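Periplasmic chaperone Spy (Escherichia coli, PDB 5WO2) acts as an ATP-independent homodimeric chaperone of the periplasm, suppressing protein aggregation and letting substrates fold while bound to its cradle. Local coordinates at residues K3-T8 and K86-N91. Residues are numbered along the deposited sequence; the frame is centred on the assembly and turned at random. Where two conformers were deposited one is given.
Sequences KDLNLT and KQFNAN
Leu5 meets helix 82-94 with the tip of its side chain, and the contact illustrates how an irregular N-terminal segment can be fastened to a helix by one buried leucine and a small polar group beside it. The tight part is apolar. Leu5 CD2 presses on the aliphatic stem of Gln87, 3.4 Å from its CG, and lies 3.7 Å from the backbone N of Phe88. The other branch reaches the ring of Phe88 at its edge and near its plane, with Leu5 CD1 4.5 Å from Phe88 CD2. That ring packs edge-to-face with Tyr77 and lies at the subunit interface, touching Ile41 of the second subunit. Leu5 O adds a hydrogen bond from Gln84 NE2 of the same helix.

On the solvent side the contact is polar: Asp4 is its exposed end, reaching in to the buried amide of Asn91. Asp4 OD1 accepts from Asn91 ND2 at 3.1 Å through its syn lone pair; the two flat groups are nearly coplanar, though OD1 is tilted 20° from the amide plane. Gln87 binds the other end of the same asparagine: its CG stands anti to the backbone N (chi1 -177°) and the chain then bends at chi2, bringing NE2 within 2.9 Å of Asn91 OD1, one helical turn on. Asn91 OD1 lies in the amide plane of Gln87, while NE2 sits above the carbonyl plane of Asn91, 38° out of it and not on a lone pair. Held at both ends, the Asn91 amide is probably fixed in rotation.

Asp4 itself centres an inverse gamma turn, closed by Leu5 N and Lys3 O. The arrangement joins the loop before helix 9-21 to helix 82-94 within the all-helical LTXXQ-family fold of the Spy cradle.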
loop_
_atom_site.group_PDB
_atom_site.type_symbol
_atom_site.label_atom_id
_atom_site.label_comp_id
_atom_site.label_asym_id
_atom_site.label_seq_id
_atom_site.Cartn_x
_atom_site.Cartn_y
_atom_site.Cartn_z
ATOM N N LYS B 3 -14.578 15.021 4.011
ATOM C CA LYS B 3 -14.598 16.133 3.062
ATOM C C LYS B 3 -15.565 17.210 3.545
ATOM O O LYS B 3 -16.245 17.864 2.753
ATOM C CB LYS B 3 -14.984 15.655 1.663
ATOM C CG LYS B 3 -13.860 14.944 0.949
ATOM C CD LYS B 3 -13.879 15.204 -0.546
ATOM C CE LYS B 3 -12.467 15.321 -1.091
ATOM N NZ LYS B 3 -11.819 16.581 -0.646
ATOM N N ASP B 4 -15.606 17.387 4.863
ATOM C CA ASP B 4 -16.427 18.410 5.507
ATOM C C ASP B 4 -15.828 19.793 5.302
ATOM O O ASP B 4 -15.719 20.582 6.244
ATOM C CB ASP B 4 -16.535 18.120 6.997
ATOM C CG ASP B 4 -15.175 17.991 7.649
ATOM O OD1 ASP B 4 -14.270 17.437 6.991
ATOM O OD2 ASP B 4 -14.999 18.458 8.792
ATOM N N LEU B 5 -15.439 20.081 4.064
ATOM C CA LEU B 5 -14.670 21.275 3.767
ATOM C C LEU B 5 -15.526 22.334 3.073
ATOM O O LEU B 5 -15.074 23.453 2.889
ATOM C CB LEU B 5 -13.459 20.926 2.895
ATOM C CG LEU B 5 -12.465 19.897 3.434
ATOM C CD1 LEU B 5 -11.398 19.712 2.396
ATOM C CD2 LEU B 5 -11.855 20.307 4.763
ATOM N N ASN B 6 -16.751 21.970 2.698
ATOM C CA ASN B 6 -17.715 22.917 2.141
ATOM C C ASN B 6 -17.279 23.382 0.768
ATOM O O ASN B 6 -17.195 24.576 0.489
ATOM C CB ASN B 6 -17.883 24.118 3.072
ATOM C CG ASN B 6 -17.811 23.734 4.532
ATOM O OD1 ASN B 6 -17.765 22.548 4.871
ATOM N ND2 ASN B 6 -17.796 24.732 5.408
ATOM N N LEU B 7 -16.975 22.428 -0.095
ATOM C CA LEU B 7 -16.307 22.765 -1.345
ATOM C C LEU B 7 -17.159 23.610 -2.317
ATOM O O LEU B 7 -18.253 23.238 -2.702
ATOM C CB LEU B 7 -15.853 21.487 -2.033
ATOM C CG LEU B 7 -14.816 20.673 -1.246
ATOM C CD1 LEU B 7 -14.746 19.275 -1.779
ATOM C CD2 LEU B 7 -13.458 21.350 -1.335
ATOM N N THR B 8 -16.618 24.760 -2.697
ATOM C CA THR B 8 -17.174 25.599 -3.766
ATOM C C THR B 8 -17.408 24.788 -5.074
ATOM O O THR B 8 -16.590 23.919 -5.401
ATOM C CB THR B 8 -16.198 26.784 -4.043
ATOM O OG1 THR B 8 -16.417 27.854 -3.114
ATOM C CG2 THR B 8 -16.356 27.308 -5.414
ATOM N N LYS B 86 -6.963 24.717 7.256
ATOM C CA LYS B 86 -6.852 24.347 8.663
ATOM C C LYS B 86 -7.598 23.056 8.891
ATOM O O LYS B 86 -7.133 22.184 9.606
ATOM C CB LYS B 86 -7.406 25.423 9.593
ATOM C CG LYS B 86 -6.538 26.672 9.713
ATOM C CD LYS B 86 -6.758 27.391 11.062
ATOM C CE LYS B 86 -8.202 27.853 11.300
ATOM N NZ LYS B 86 -8.545 29.164 10.627
ATOM N N GLN B 87 -8.765 22.943 8.271
ATOM C CA GLN B 87 -9.606 21.769 8.447
ATOM C C GLN B 87 -9.021 20.556 7.754
ATOM O O GLN B 87 -9.008 19.455 8.297
ATOM C CB GLN B 87 -11.002 22.032 7.909
ATOM C CG GLN B 87 -11.948 20.867 8.126
ATOM C CD GLN B 87 -12.235 20.607 9.608
ATOM O OE1 GLN B 87 -12.651 21.510 10.338
ATOM N NE2 GLN B 87 -12.000 19.373 10.051
ATOM N N PHE B 88 -8.592 20.748 6.517
ATOM C CA PHE B 88 -7.850 19.717 5.814
ATOM C C PHE B 88 -6.679 19.227 6.654
ATOM O O PHE B 88 -6.465 18.022 6.765
ATOM C CB PHE B 88 -7.353 20.252 4.484
ATOM C CG PHE B 88 -6.528 19.274 3.685
ATOM C CD1 PHE B 88 -5.188 19.034 3.989
ATOM C CD2 PHE B 88 -7.074 18.631 2.593
ATOM C CE1 PHE B 88 -4.434 18.174 3.230
ATOM C CE2 PHE B 88 -6.290 17.749 1.821
ATOM C CZ PHE B 88 -4.991 17.526 2.156
ATOM N N ASN B 89 -5.946 20.142 7.283
ATOM C CA ASN B 89 -4.767 19.716 8.049
ATOM C C ASN B 89 -5.219 18.935 9.282
ATOM O O ASN B 89 -4.611 17.954 9.627
ATOM C CB ASN B 89 -3.882 20.885 8.452
ATOM C CG ASN B 89 -3.051 21.404 7.287
ATOM O OD1 ASN B 89 -2.595 20.644 6.459
ATOM N ND2 ASN B 89 -2.922 22.716 7.198
ATOM N N ALA B 90 -6.307 19.346 9.916
ATOM C CA ALA B 90 -6.789 18.589 11.068
ATOM C C ALA B 90 -7.240 17.182 10.675
ATOM O O ALA B 90 -6.932 16.190 11.370
ATOM C CB ALA B 90 -7.911 19.347 11.740
ATOM N N ASN B 91 -7.967 17.080 9.568
ATOM C CA ASN B 91 -8.409 15.782 9.066
ATOM C C ASN B 91 -7.253 14.884 8.749
ATOM O O ASN B 91 -7.336 13.677 8.887
ATOM C CB ASN B 91 -9.259 15.933 7.811
ATOM C CG ASN B 91 -10.572 16.629 8.066
ATOM O OD1 ASN B 91 -10.986 16.827 9.208
ATOM N ND2 ASN B 91 -11.241 17.017 6.984
#